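Local atomic coordinates of laccase (Botrytis aclada, PDB entry 3SQR), a protein that oxidises phenolic compounds such as hydroquinones at the expense of dioxygen, using copper ions, and probably takes part in lignin degradation and detoxification of lignin-derived products. Residues V296-D301 with E369-A374; D301-L304 with R310-V313; T420-N425 with I429-Y434; L134-V139 with M551-I556. All blocks are in the same frame, centred on the assembly; numbering follows the deposited sequence.

The four contacts form two pairs on opposite sides of the chain's centre. Contacts 1 and 2 share Asp-301, have centres 8 Å apart and meet directly: Glu-371 OE2 lies 2.9 Å from Leu-304 N, a probable hydrogen bond. Contacts 3 and 4 have centres 16 Å apart and touch more lightly, where Thr-420 OG1 packs 3.8 Å from Leu-134 CD2. About 34 Å separates the centres of contacts 2 and 4. Both nevertheless approach the copper sites: the Tyr-311 side chain is about 11 Å from that of the copper ligand His-126, and the Tyr-136 side chain about 9 Å from that of His-124, a probable ligand. Contacts 1 and 3, partly buried, lie beside attached sugars.

Contact 1: V296-D301 with E369-A374. With MAN (alpha-D-mannopyranose), chain L.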
loop_
_atom_site.group_PDB
_atom_site.type_symbol
_atom_site.label_atom_id
_atom_site.label_comp_id
_atom_site.label_asym_id
_atom_site.label_seq_id
_atom_site.Cartn_x
_atom_site.Cartn_y
_atom_site.Cartn_z
ATOM N N VAL A 296 9.436 8.923 -15.943
ATOM C CA VAL A 296 10.617 9.648 -16.426
ATOM C C VAL A 296 11.428 10.055 -15.211
ATOM O O VAL A 296 10.913 10.739 -14.343
ATOM C CB VAL A 296 10.160 10.860 -17.228
ATOM C CG1 VAL A 296 11.423 11.691 -17.731
ATOM C CG2 VAL A 296 9.356 10.361 -18.346
ATOM N N PRO A 297 12.714 9.697 -15.182
ATOM C CA PRO A 297 13.466 10.003 -13.962
ATOM C C PRO A 297 13.549 11.499 -13.630
ATOM O O PRO A 297 13.680 12.335 -14.532
ATOM C CB PRO A 297 14.847 9.446 -14.261
ATOM C CG PRO A 297 14.605 8.346 -15.291
ATOM C CD PRO A 297 13.482 8.847 -16.112
ATOM N N TYR A 298 13.454 11.829 -12.345
ATOM C CA TYR A 298 13.695 13.147 -11.838
ATOM C C TYR A 298 14.480 13.041 -10.544
ATOM O O TYR A 298 14.503 11.995 -9.859
ATOM C CB TYR A 298 12.427 13.961 -11.676
ATOM C CG TYR A 298 11.592 13.626 -10.438
ATOM C CD1 TYR A 298 10.691 12.586 -10.468
ATOM C CD2 TYR A 298 11.717 14.359 -9.279
ATOM C CE1 TYR A 298 9.914 12.298 -9.369
ATOM C CE2 TYR A 298 10.935 14.079 -8.154
ATOM C CZ TYR A 298 10.007 13.034 -8.251
ATOM O OH TYR A 298 9.210 12.708 -7.198
ATOM N N THR A 299 15.212 14.104 -10.244
ATOM C CA THR A 299 16.040 14.099 -9.051
ATOM C C THR A 299 15.403 14.943 -7.971
ATOM O O THR A 299 14.736 15.959 -8.210
ATOM C CB THR A 299 17.476 14.582 -9.360
ATOM O OG1 THR A 299 17.406 15.841 -10.022
ATOM C CG2 THR A 299 18.195 13.597 -10.218
ATOM N N THR A 300 15.573 14.485 -6.744
ATOM C CA THR A 300 15.021 15.150 -5.613
ATOM C C THR A 300 15.915 14.852 -4.417
ATOM O O THR A 300 16.540 13.799 -4.364
ATOM C CB THR A 300 13.537 14.712 -5.353
ATOM O OG1 THR A 300 13.002 15.571 -4.369
ATOM C CG2 THR A 300 13.475 13.186 -4.897
ATOM N N ASP A 301 15.971 15.779 -3.472
ATOM C CA ASP A 301 16.698 15.556 -2.219
ATOM C C ASP A 301 15.876 14.839 -1.161
ATOM O O ASP A 301 16.438 14.254 -0.222
ATOM C CB ASP A 301 17.149 16.905 -1.615
ATOM C CG ASP A 301 18.247 17.562 -2.416
ATOM O OD1 ASP A 301 19.153 16.848 -2.916
ATOM O OD2 ASP A 301 18.179 18.806 -2.530
ATOM N N GLU A 369 1.854 16.280 1.731
ATOM C CA GLU A 369 1.562 16.140 0.312
ATOM C C GLU A 369 2.167 14.883 -0.267
ATOM O O GLU A 369 3.079 14.239 0.332
ATOM C CB GLU A 369 2.087 17.359 -0.458
ATOM C CG GLU A 369 1.468 18.604 0.094
ATOM C CD GLU A 369 1.708 19.823 -0.740
ATOM O OE1 GLU A 369 2.197 19.728 -1.884
ATOM O OE2 GLU A 369 1.446 20.895 -0.180
ATOM N N ASP A 370 1.724 14.587 -1.481
ATOM C CA ASP A 370 2.447 13.663 -2.308
ATOM C C ASP A 370 3.538 14.455 -3.039
ATOM O O ASP A 370 3.574 15.721 -2.982
ATOM C CB ASP A 370 1.557 13.006 -3.370
ATOM C CG ASP A 370 0.551 12.001 -2.793
ATOM O OD1 ASP A 370 0.654 11.604 -1.619
ATOM O OD2 ASP A 370 -0.304 11.519 -3.583
ATOM N N GLU A 371 4.380 13.723 -3.766
ATOM C CA GLU A 371 5.292 14.374 -4.718
ATOM C C GLU A 371 4.489 15.219 -5.688
ATOM O O GLU A 371 3.335 14.922 -6.000
ATOM C CB GLU A 371 6.188 13.373 -5.443
ATOM C CG GLU A 371 7.308 12.837 -4.605
ATOM C CD GLU A 371 8.312 13.897 -4.282
ATOM O OE1 GLU A 371 8.926 14.395 -5.222
ATOM O OE2 GLU A 371 8.481 14.232 -3.094
ATOM N N PRO A 372 5.106 16.305 -6.155
ATOM C CA PRO A 372 4.252 17.178 -6.971
ATOM C C PRO A 372 3.800 16.483 -8.265
ATOM O O PRO A 372 4.595 15.806 -8.895
ATOM C CB PRO A 372 5.178 18.361 -7.289
ATOM C CG PRO A 372 6.329 18.277 -6.398
ATOM C CD PRO A 372 6.461 16.841 -5.951
ATOM N N VAL A 373 2.565 16.715 -8.698
ATOM C CA VAL A 373 2.103 16.078 -9.932
ATOM C C VAL A 373 3.012 16.313 -11.103
ATOM O O VAL A 373 3.252 15.396 -11.917
ATOM C CB VAL A 373 0.646 16.432 -10.277
ATOM C CG1 VAL A 373 -0.316 15.785 -9.247
ATOM C CG2 VAL A 373 0.431 17.952 -10.341
ATOM N N ALA A 374 3.584 17.524 -11.193
ATOM C CA ALA A 374 4.468 17.797 -12.357
ATOM C C ALA A 374 5.719 16.954 -12.460
ATOM O O ALA A 374 6.293 16.826 -13.537
ATOM C CB ALA A 374 4.825 19.292 -12.424
HETATM C C1 MAN L . 9.470 17.148 -9.942
HETATM C C2 MAN L . 10.119 18.031 -8.883
HETATM C C3 MAN L . 9.365 19.341 -8.708
HETATM C C4 MAN L . 9.221 20.033 -10.065
HETATM C C5 MAN L . 8.545 19.069 -11.049
HETATM C C6 MAN L . 8.455 19.696 -12.447
HETATM O O2 MAN L . 11.476 18.231 -9.259
HETATM O O3 MAN L . 10.014 20.127 -7.704
HETATM O O4 MAN L . 8.401 21.155 -9.916
HETATM O O5 MAN L . 9.290 17.860 -11.160
HETATM O O6 MAN L . 9.797 19.927 -12.894
HETATM O O HOH W 1 10.464 16.500 -5.133
#
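Thr-300 and Glu-371 mark the closest backbone approach, with their CA atoms still 9.8 Å apart, so the extended strand and the loop are joined through side chains rather than by main-chain pairing. The central link runs from Tyr-298 OH to Glu-371 OE1, a hydrogen bond of 2.6 Å donated by the phenol. It reaches OE1 on the anti side, 27° out of the carboxylate plane. The ring and carboxylate planes are nearly parallel, 14° apart, and OE1 sits at the ring's edge. The bend at chi2 (-68°) turns the glutamate's carboxylate toward the phenol; CG, placed by chi1, lies 3.2 Å from Tyr-298 OH. OE1 has a second donor in a water, 2.6 Å away, that also donates to Thr-300 OG1, whose own partner is the carbonyl of Thr-302. The other carboxylate oxygen, OE2, forms a salt bridge with Arg-365; with several donors around it, the group is probably ionised. A mannose of an attached glycan lies alongside, its C1 oblique to the ring, 3.6 Å from Tyr-298 CD2, and its C6 3.7 Å from Ala-374 CB. These are contacts to the protein's own glycosylation rather than to a substrate. Strand 293-300 is the outermost of its six-stranded sheet, bonded to strand 285-290, while residues 369-374 belong to the long connection from strand 344-348 to strand 387-398. Leu-303 of strand 303-305 touches both Tyr-298 and Glu-371, and Asp-370 OD2 reaches Ala-503 N on strand 501-504.

Contact 2: D301-L304 with R310-V313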
loop_
_atom_site.group_PDB
_atom_site.type_symbol
_atom_site.label_atom_id
_atom_site.label_comp_id
_atom_site.label_asym_id
_atom_site.label_seq_id
_atom_site.Cartn_x
_atom_site.Cartn_y
_atom_site.Cartn_z
ATOM N N ASP A 301 15.971 15.779 -3.472
ATOM C CA ASP A 301 16.698 15.556 -2.219
ATOM C C ASP A 301 15.876 14.839 -1.161
ATOM O O ASP A 301 16.438 14.254 -0.222
ATOM C CB ASP A 301 17.149 16.905 -1.615
ATOM C CG ASP A 301 18.247 17.562 -2.416
ATOM O OD1 ASP A 301 19.153 16.848 -2.916
ATOM O OD2 ASP A 301 18.179 18.806 -2.530
ATOM N N THR A 302 14.565 14.970 -1.273
ATOM C CA THR A 302 13.658 14.339 -0.310
ATOM C C THR A 302 12.474 13.804 -1.088
ATOM O O THR A 302 12.223 14.228 -2.210
ATOM C CB THR A 302 13.200 15.247 0.808
ATOM O OG1 THR A 302 12.155 16.080 0.352
ATOM C CG2 THR A 302 14.341 16.103 1.364
ATOM N N LEU A 303 11.734 12.879 -0.495
ATOM C CA LEU A 303 10.696 12.172 -1.286
ATOM C C LEU A 303 9.496 11.914 -0.362
ATOM O O LEU A 303 9.595 11.118 0.623
ATOM C CB LEU A 303 11.305 10.880 -1.783
ATOM C CG LEU A 303 10.497 9.944 -2.686
ATOM C CD1 LEU A 303 9.805 10.703 -3.788
ATOM C CD2 LEU A 303 11.357 8.825 -3.231
ATOM N N LEU A 304 8.403 12.613 -0.659
ATOM C CA LEU A 304 7.181 12.562 0.097
ATOM C C LEU A 304 6.526 11.227 -0.227
ATOM O O LEU A 304 6.407 10.893 -1.395
ATOM C CB LEU A 304 6.252 13.705 -0.244
ATOM C CG LEU A 304 6.739 15.110 0.179
ATOM C CD1 LEU A 304 5.980 16.201 -0.624
ATOM C CD2 LEU A 304 6.529 15.265 1.656
ATOM N N ARG A 310 4.742 3.559 -3.143
ATOM C CA ARG A 310 6.057 3.049 -3.376
ATOM C C ARG A 310 6.716 4.023 -4.252
ATOM O O ARG A 310 6.053 4.671 -5.038
ATOM C CB ARG A 310 6.100 1.661 -4.062
ATOM C CG ARG A 310 5.582 0.567 -3.179
ATOM C CD ARG A 310 4.100 0.492 -3.196
ATOM N NE ARG A 310 3.640 -0.007 -4.468
ATOM C CZ ARG A 310 2.425 0.204 -4.988
ATOM N NH1 ARG A 310 1.558 1.001 -4.404
ATOM N NH2 ARG A 310 2.116 -0.372 -6.139
ATOM N N TYR A 311 8.023 4.133 -4.072
ATOM C CA TYR A 311 8.875 4.779 -5.065
ATOM C C TYR A 311 10.082 3.938 -5.241
ATOM O O TYR A 311 10.657 3.408 -4.264
ATOM C CB TYR A 311 9.269 6.157 -4.595
ATOM C CG TYR A 311 8.190 7.185 -4.709
ATOM C CD1 TYR A 311 7.921 7.818 -5.917
ATOM C CD2 TYR A 311 7.399 7.495 -3.620
ATOM C CE1 TYR A 311 6.946 8.764 -6.004
ATOM C CE2 TYR A 311 6.420 8.460 -3.698
ATOM C CZ TYR A 311 6.188 9.085 -4.887
ATOM O OH TYR A 311 5.244 10.020 -4.971
ATOM N N ASP A 312 10.572 3.914 -6.469
ATOM C CA ASP A 312 11.829 3.299 -6.752
ATOM C C ASP A 312 12.730 4.504 -7.046
ATOM O O ASP A 312 12.358 5.414 -7.799
ATOM C CB ASP A 312 11.826 2.409 -7.970
ATOM C CG ASP A 312 11.150 1.085 -7.743
ATOM O OD1 ASP A 312 9.938 1.123 -7.724
ATOM O OD2 ASP A 312 11.813 0.034 -7.608
ATOM N N VAL A 313 13.871 4.490 -6.373
ATOM C CA VAL A 313 14.913 5.513 -6.609
ATOM C C VAL A 313 16.260 4.871 -6.840
ATOM O O VAL A 313 16.599 3.833 -6.344
ATOM C CB VAL A 313 14.977 6.507 -5.414
ATOM C CG1 VAL A 313 13.592 7.118 -5.142
ATOM C CG2 VAL A 313 15.509 5.750 -4.134
HETATM O O HOH W 2 4.120 10.877 -2.844
#
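The ring of Tyr-311 receives Leu-303 CD1 squarely on one face: the methyl carbon is 3.8 Å from the centroid and only 3° off the ring normal, a well-centred CH-pi contact. At the ring's edge, in its plane, lies a water. It accepts from Tyr-311 OH at 2.6 Å and donates to Leu-304 O at 2.7 Å, tying the phenol to the backbone of the facing strand. Leu-304 O also approaches the ring carbon CE2 obliquely, at 3.4 Å. The phenol oxygen has a further partner in Arg-499 NH1, so both the water and the guanidinium help to fix its position. With CG trans to the main-chain nitrogen (chi1 -177°), Leu-303 stretches across the gap and divides its work between two methyls. While CD1 rests on the ring, CD2 drops beside Tyr-311 CB at 3.7 Å and presses on Val-313 CG1 at 3.4 Å, tighter than usual van der Waals contact. The CA atoms of Leu-303 and Tyr-311 stand 8.5 Å apart, and no hydrogen bond passes directly between the segments, as expected for strands facing each other across an interior. Strand 303-305 belongs to a five-stranded sheet and strand 310-316 to a six-stranded one; the short connection between them crosses from sheet to sheet as a beta arch, and the contact is core packing of the beta sandwich that characterises a cupredoxin domain of multicopper oxidases.

Contact 3: T420-N425 with I429-Y434; sequences TLKIFN and IFPTEY. With NAG (2-acetamido-2-deoxy-beta-D-glucopyranose), chain J.
Lys-422 spans the contact with Phe-430, Pro-431 and Tyr-434. Its CB meets the edge of the Phe-430 ring, in plane, 3.9 Å from CE1. The chain then runs straight out, and CD passes 4.0 Å from Phe-430 CD1. CE ends against both Pro-431 CD, at 3.8 Å, and Tyr-434 CE2, at 3.6 Å, which lie next to each other. A bend at the last torsion (chi4 -71°) turns NZ toward its partner Ser-417 OG. The same serine's carbonyl accepts from Tyr-434 OH, which places both polar ends around one residue. Beside the lysine, Ile-423 CG1 packs obliquely on Phe-430 CZ at 4.0 Å, and strand 537-542 closes in through Val-541. Pro-431 CD also lies over one face of the Tyr-434 ring. At the far end of the helix, the acetamido methyl of an attached N-acetylglucosamine, C8, sits 3.4 Å from Phe-424 O. Helix 419-424 and the following loop are therefore joined through hydrocarbon: the lysine contributes its methylene chain, while its amino group finds its hydrogen-bond partner in Ser-417.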
loop_
_atom_site.group_PDB
_atom_site.type_symbol
_atom_site.label_atom_id
_atom_site.label_comp_id
_atom_site.label_asym_id
_atom_site.label_seq_id
_atom_site.Cartn_x
_atom_site.Cartn_y
_atom_site.Cartn_z
ATOM N N THR A 420 -18.587 -10.059 -3.860
ATOM C CA THR A 420 -18.502 -11.043 -4.911
ATOM C C THR A 420 -19.501 -12.173 -4.713
ATOM O O THR A 420 -20.003 -12.697 -5.686
ATOM C CB THR A 420 -17.053 -11.606 -5.070
ATOM O OG1 THR A 420 -16.242 -10.436 -5.300
ATOM C CG2 THR A 420 -16.981 -12.394 -6.359
ATOM N N LEU A 421 -19.767 -12.519 -3.477
ATOM C CA LEU A 421 -20.796 -13.570 -3.218
ATOM C C LEU A 421 -22.134 -13.034 -3.661
ATOM O O LEU A 421 -22.894 -13.714 -4.367
ATOM C CB LEU A 421 -20.758 -14.006 -1.797
ATOM C CG LEU A 421 -21.842 -15.040 -1.429
ATOM C CD1 LEU A 421 -21.730 -16.274 -2.349
ATOM C CD2 LEU A 421 -21.667 -15.379 0.039
ATOM N N LYS A 422 -22.383 -11.795 -3.335
ATOM C CA LYS A 422 -23.609 -11.137 -3.810
ATOM C C LYS A 422 -23.696 -11.124 -5.332
ATOM O O LYS A 422 -24.747 -11.402 -5.962
ATOM C CB LYS A 422 -23.715 -9.746 -3.181
ATOM C CG LYS A 422 -23.753 -9.747 -1.683
ATOM C CD LYS A 422 -23.991 -8.356 -1.145
ATOM C CE LYS A 422 -23.864 -8.236 0.314
ATOM N NZ LYS A 422 -25.043 -8.929 1.035
ATOM N N ILE A 423 -22.593 -10.781 -5.999
ATOM C CA ILE A 423 -22.544 -10.843 -7.413
ATOM C C ILE A 423 -22.745 -12.253 -7.973
ATOM O O ILE A 423 -23.488 -12.406 -8.905
ATOM C CB ILE A 423 -21.145 -10.268 -7.918
ATOM C CG1 ILE A 423 -21.206 -8.782 -7.712
ATOM C CG2 ILE A 423 -20.898 -10.699 -9.323
ATOM C CD1 ILE A 423 -19.785 -8.126 -7.794
ATOM N N PHE A 424 -22.079 -13.262 -7.422
ATOM C CA PHE A 424 -22.307 -14.659 -7.814
ATOM C C PHE A 424 -23.792 -15.077 -7.661
ATOM O O PHE A 424 -24.281 -15.905 -8.428
ATOM C CB PHE A 424 -21.444 -15.611 -6.986
ATOM C CG PHE A 424 -19.925 -15.466 -7.245
ATOM C CD1 PHE A 424 -19.425 -14.722 -8.325
ATOM C CD2 PHE A 424 -19.020 -16.131 -6.418
ATOM C CE1 PHE A 424 -18.042 -14.618 -8.536
ATOM C CE2 PHE A 424 -17.661 -16.031 -6.610
ATOM C CZ PHE A 424 -17.157 -15.294 -7.677
ATOM N N ASN A 425 -24.457 -14.511 -6.681
ATOM C CA ASN A 425 -25.921 -14.675 -6.518
ATOM C C ASN A 425 -26.796 -13.741 -7.330
ATOM O O ASN A 425 -28.019 -13.690 -7.110
ATOM C CB ASN A 425 -26.248 -14.580 -5.047
ATOM C CG ASN A 425 -25.878 -15.850 -4.307
ATOM O OD1 ASN A 425 -25.040 -15.843 -3.398
ATOM N ND2 ASN A 425 -26.501 -16.987 -4.724
ATOM N N ILE A 429 -28.153 -4.802 -6.543
ATOM C CA ILE A 429 -28.444 -3.801 -5.546
ATOM C C ILE A 429 -27.849 -4.259 -4.241
ATOM O O ILE A 429 -28.241 -5.288 -3.678
ATOM C CB ILE A 429 -29.986 -3.577 -5.335
ATOM C CG1 ILE A 429 -30.709 -3.220 -6.636
ATOM C CG2 ILE A 429 -30.261 -2.450 -4.306
ATOM C CD1 ILE A 429 -32.244 -3.397 -6.493
ATOM N N PHE A 430 -26.947 -3.444 -3.713
ATOM C CA PHE A 430 -26.093 -3.812 -2.617
ATOM C C PHE A 430 -26.468 -3.017 -1.386
ATOM O O PHE A 430 -27.120 -1.971 -1.509
ATOM C CB PHE A 430 -24.634 -3.523 -3.103
ATOM C CG PHE A 430 -24.270 -4.352 -4.287
ATOM C CD1 PHE A 430 -23.993 -5.696 -4.134
ATOM C CD2 PHE A 430 -24.253 -3.809 -5.554
ATOM C CE1 PHE A 430 -23.665 -6.483 -5.255
ATOM C CE2 PHE A 430 -23.966 -4.587 -6.663
ATOM C CZ PHE A 430 -23.655 -5.920 -6.515
ATOM N N PRO A 431 -26.132 -3.499 -0.204
ATOM C CA PRO A 431 -26.437 -2.678 0.952
ATOM C C PRO A 431 -25.883 -1.280 0.841
ATOM O O PRO A 431 -24.769 -1.098 0.320
ATOM C CB PRO A 431 -25.804 -3.451 2.117
ATOM C CG PRO A 431 -25.727 -4.818 1.662
ATOM C CD PRO A 431 -25.552 -4.789 0.197
ATOM N N THR A 432 -26.623 -0.286 1.345
ATOM C CA THR A 432 -26.154 1.066 1.337
ATOM C C THR A 432 -24.740 1.169 1.919
ATOM O O THR A 432 -23.884 1.886 1.398
ATOM C CB THR A 432 -27.111 1.975 2.117
ATOM O OG1 THR A 432 -28.361 1.945 1.410
ATOM C CG2 THR A 432 -26.572 3.381 2.188
ATOM N N GLU A 433 -24.504 0.449 2.981
ATOM C CA GLU A 433 -23.208 0.590 3.664
ATOM C C GLU A 433 -22.068 -0.146 2.982
ATOM O O GLU A 433 -20.939 -0.104 3.455
ATOM C CB GLU A 433 -23.347 0.165 5.105
ATOM C CG GLU A 433 -23.648 -1.294 5.303
ATOM C CD GLU A 433 -25.174 -1.729 5.229
ATOM O OE1 GLU A 433 -26.123 -0.974 4.821
ATOM O OE2 GLU A 433 -25.360 -2.900 5.590
ATOM N N TYR A 434 -22.343 -0.822 1.869
ATOM C CA TYR A 434 -21.297 -1.356 1.039
ATOM C C TYR A 434 -20.724 -0.246 0.163
ATOM O O TYR A 434 -19.708 -0.479 -0.529
ATOM C CB TYR A 434 -21.835 -2.557 0.211
ATOM C CG TYR A 434 -21.691 -3.875 0.903
ATOM C CD1 TYR A 434 -22.038 -4.024 2.238
ATOM C CD2 TYR A 434 -21.171 -5.007 0.250
ATOM C CE1 TYR A 434 -21.908 -5.169 2.849
ATOM C CE2 TYR A 434 -21.007 -6.162 0.892
ATOM C CZ TYR A 434 -21.414 -6.261 2.215
ATOM O OH TYR A 434 -21.306 -7.450 2.950
HETATM C C1 NAG J . -26.965 -16.266 -11.937
HETATM C C2 NAG J . -27.307 -17.681 -11.485
HETATM C C3 NAG J . -26.794 -18.710 -12.503
HETATM C C4 NAG J . -27.061 -18.310 -13.966
HETATM C C5 NAG J . -26.587 -16.879 -14.203
HETATM C C6 NAG J . -26.801 -16.415 -15.647
HETATM C C7 NAG J . -27.444 -18.225 -9.064
HETATM C C8 NAG J . -26.684 -18.269 -7.765
HETATM N N2 NAG J . -26.747 -17.822 -10.131
HETATM O O3 NAG J . -27.422 -19.937 -12.241
HETATM O O4 NAG J . -26.349 -19.139 -14.866
HETATM O O5 NAG J . -27.307 -16.046 -13.304
HETATM O O6 NAG J . -28.184 -16.442 -15.928
HETATM O O7 NAG J . -28.632 -18.558 -9.105
#

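Contact 4: L134-V139 with M551-I556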
loop_
_atom_site.group_PDB
_atom_site.type_symbol
_atom_site.label_atom_id
_atom_site.label_comp_id
_atom_site.label_asym_id
_atom_site.label_seq_id
_atom_site.Cartn_x
_atom_site.Cartn_y
_atom_site.Cartn_z
ATOM N N LEU A 134 -10.206 -11.521 -9.863
ATOM C CA LEU A 134 -10.833 -10.682 -8.868
ATOM C C LEU A 134 -10.884 -11.373 -7.526
ATOM O O LEU A 134 -10.691 -10.776 -6.465
ATOM C CB LEU A 134 -12.299 -10.432 -9.337
ATOM C CG LEU A 134 -13.212 -9.980 -8.228
ATOM C CD1 LEU A 134 -12.909 -8.536 -7.775
ATOM C CD2 LEU A 134 -14.712 -10.072 -8.771
ATOM N N GLU A 135 -11.137 -12.691 -7.558
ATOM C CA GLU A 135 -11.386 -13.440 -6.370
ATOM C C GLU A 135 -10.122 -13.689 -5.517
ATOM O O GLU A 135 -10.175 -14.213 -4.440
ATOM C CB GLU A 135 -12.068 -14.759 -6.710
ATOM C CG GLU A 135 -11.220 -15.735 -7.386
ATOM C CD GLU A 135 -10.986 -15.534 -8.919
ATOM O OE1 GLU A 135 -11.469 -14.530 -9.550
ATOM O OE2 GLU A 135 -10.348 -16.455 -9.484
ATOM N N TYR A 136 -8.983 -13.194 -5.998
ATOM C CA TYR A 136 -7.755 -13.338 -5.296
ATOM C C TYR A 136 -7.171 -11.961 -4.922
ATOM O O TYR A 136 -6.025 -11.878 -4.463
ATOM C CB TYR A 136 -6.776 -14.165 -6.112
ATOM C CG TYR A 136 -7.290 -15.598 -6.295
ATOM C CD1 TYR A 136 -7.627 -16.364 -5.171
ATOM C CD2 TYR A 136 -7.515 -16.110 -7.552
ATOM C CE1 TYR A 136 -8.107 -17.630 -5.296
ATOM C CE2 TYR A 136 -7.981 -17.412 -7.706
ATOM C CZ TYR A 136 -8.310 -18.140 -6.571
ATOM O OH TYR A 136 -8.817 -19.438 -6.685
ATOM N N ASP A 137 -7.994 -10.921 -5.020
ATOM C CA ASP A 137 -7.590 -9.600 -4.574
ATOM C C ASP A 137 -7.377 -9.460 -3.067
ATOM O O ASP A 137 -6.673 -8.561 -2.595
ATOM C CB ASP A 137 -8.556 -8.549 -5.095
ATOM C CG ASP A 137 -8.055 -7.158 -4.963
ATOM O OD1 ASP A 137 -6.851 -6.910 -5.329
ATOM O OD2 ASP A 137 -8.833 -6.283 -4.552
ATOM N N GLY A 138 -8.005 -10.343 -2.306
ATOM C CA GLY A 138 -7.796 -10.441 -0.867
ATOM C C GLY A 138 -8.466 -9.407 -0.018
ATOM O O GLY A 138 -8.050 -9.198 1.104
ATOM N N VAL A 139 -9.641 -8.877 -0.446
ATOM C CA VAL A 139 -10.346 -7.931 0.358
ATOM C C VAL A 139 -11.501 -8.693 1.017
ATOM O O VAL A 139 -12.429 -9.014 0.292
ATOM C CB VAL A 139 -10.932 -6.799 -0.394
ATOM C CG1 VAL A 139 -11.630 -5.799 0.512
ATOM C CG2 VAL A 139 -9.720 -6.042 -1.173
ATOM N N MET A 551 -14.983 -22.392 -12.592
ATOM C CA MET A 551 -15.614 -23.239 -11.613
ATOM C C MET A 551 -14.609 -23.560 -10.496
ATOM O O MET A 551 -14.950 -23.584 -9.323
ATOM C CB MET A 551 -16.161 -24.536 -12.243
ATOM C CG MET A 551 -16.375 -25.659 -11.216
ATOM S SD MET A 551 -16.683 -27.315 -11.930
ATOM C CE MET A 551 -14.988 -27.877 -12.061
ATOM N N THR A 552 -13.371 -23.831 -10.870
ATOM C CA THR A 552 -12.386 -24.113 -9.858
ATOM C C THR A 552 -12.337 -23.005 -8.787
ATOM O O THR A 552 -12.265 -23.289 -7.595
ATOM C CB THR A 552 -11.014 -24.397 -10.468
ATOM O OG1 THR A 552 -10.181 -24.873 -9.432
ATOM C CG2 THR A 552 -10.420 -23.201 -11.098
ATOM N N ASP A 553 -12.415 -21.770 -9.212
ATOM C CA ASP A 553 -12.252 -20.624 -8.305
ATOM C C ASP A 553 -13.529 -20.384 -7.520
ATOM O O ASP A 553 -13.484 -20.027 -6.358
ATOM C CB ASP A 553 -11.773 -19.402 -9.098
ATOM C CG ASP A 553 -10.363 -19.576 -9.588
ATOM O OD1 ASP A 553 -9.582 -20.200 -8.869
ATOM O OD2 ASP A 553 -10.061 -19.140 -10.726
ATOM N N THR A 554 -14.693 -20.686 -8.159
ATOM C CA THR A 554 -15.956 -20.641 -7.449
ATOM C C THR A 554 -16.010 -21.632 -6.349
ATOM O O THR A 554 -16.462 -21.272 -5.271
ATOM C CB THR A 554 -17.169 -20.730 -8.454
ATOM O OG1 THR A 554 -17.025 -19.669 -9.381
ATOM C CG2 THR A 554 -18.428 -20.558 -7.764
ATOM N N ALA A 555 -15.541 -22.860 -6.568
ATOM C CA ALA A 555 -15.525 -23.905 -5.531
ATOM C C ALA A 555 -14.634 -23.431 -4.412
ATOM O O ALA A 555 -14.980 -23.489 -3.268
ATOM C CB ALA A 555 -15.021 -25.334 -6.110
ATOM N N ILE A 556 -13.496 -22.855 -4.771
ATOM C CA ILE A 556 -12.556 -22.420 -3.734
ATOM C C ILE A 556 -13.141 -21.339 -2.837
ATOM O O ILE A 556 -13.099 -21.426 -1.614
ATOM C CB ILE A 556 -11.225 -21.998 -4.392
ATOM C CG1 ILE A 556 -10.488 -23.245 -4.881
ATOM C CG2 ILE A 556 -10.393 -21.155 -3.440
ATOM C CD1 ILE A 556 -9.374 -22.895 -5.905
#
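Asp-553 faces two side chains of the opposing loop, Tyr-136 and Glu-135, one through each carboxylate oxygen. Tyr-136 OH donates to Asp-553 OD1; the hydrogen bond is modelled at 2.4 Å, very short, so its geometry is doubtful. OD1 lies at the edge of the tyrosine ring, in plane, yet the carboxylate itself stands almost perpendicular to that ring, at 87°. On the other oxygen, Glu-135 OE2 comes within 3.0 Å of Asp-553 OD2. Both are acceptors, and two full negative charges so close would repel, which would probably raise the proton affinity of at least one acid. In Glu-135 the first torsion (chi1 71°) sets CG between its own N and carbonyl carbon and over one face of the neighbouring Tyr-136 ring, 3.6 Å above its plane and toward the rim; the bend at chi2 (-79°) then turns the carboxylate toward Asp-553. Residues 134-139 lie in the loop between strands 123-125 and 152-158 of the first cupredoxin domain, whereas Asp-553 lies in the first turn of the C-terminal helix 551-567; the disulfide Cys-145 to Cys-561 joins that same loop and helix a little further along. One turn on from Asp-553, Ile-556 adds an apolar touch, its CD1 3.6 Å from Tyr-136 OH, and it also packs on Leu-153. Just beyond the tyrosine, Asp-137 hydrogen-bonds through its carbonyl to His-124 ND1 and through OD2 to His-468 ND1. His-468 is a copper ligand and His-124 a likely one, which places Asp-137 in the second shell of the copper cluster.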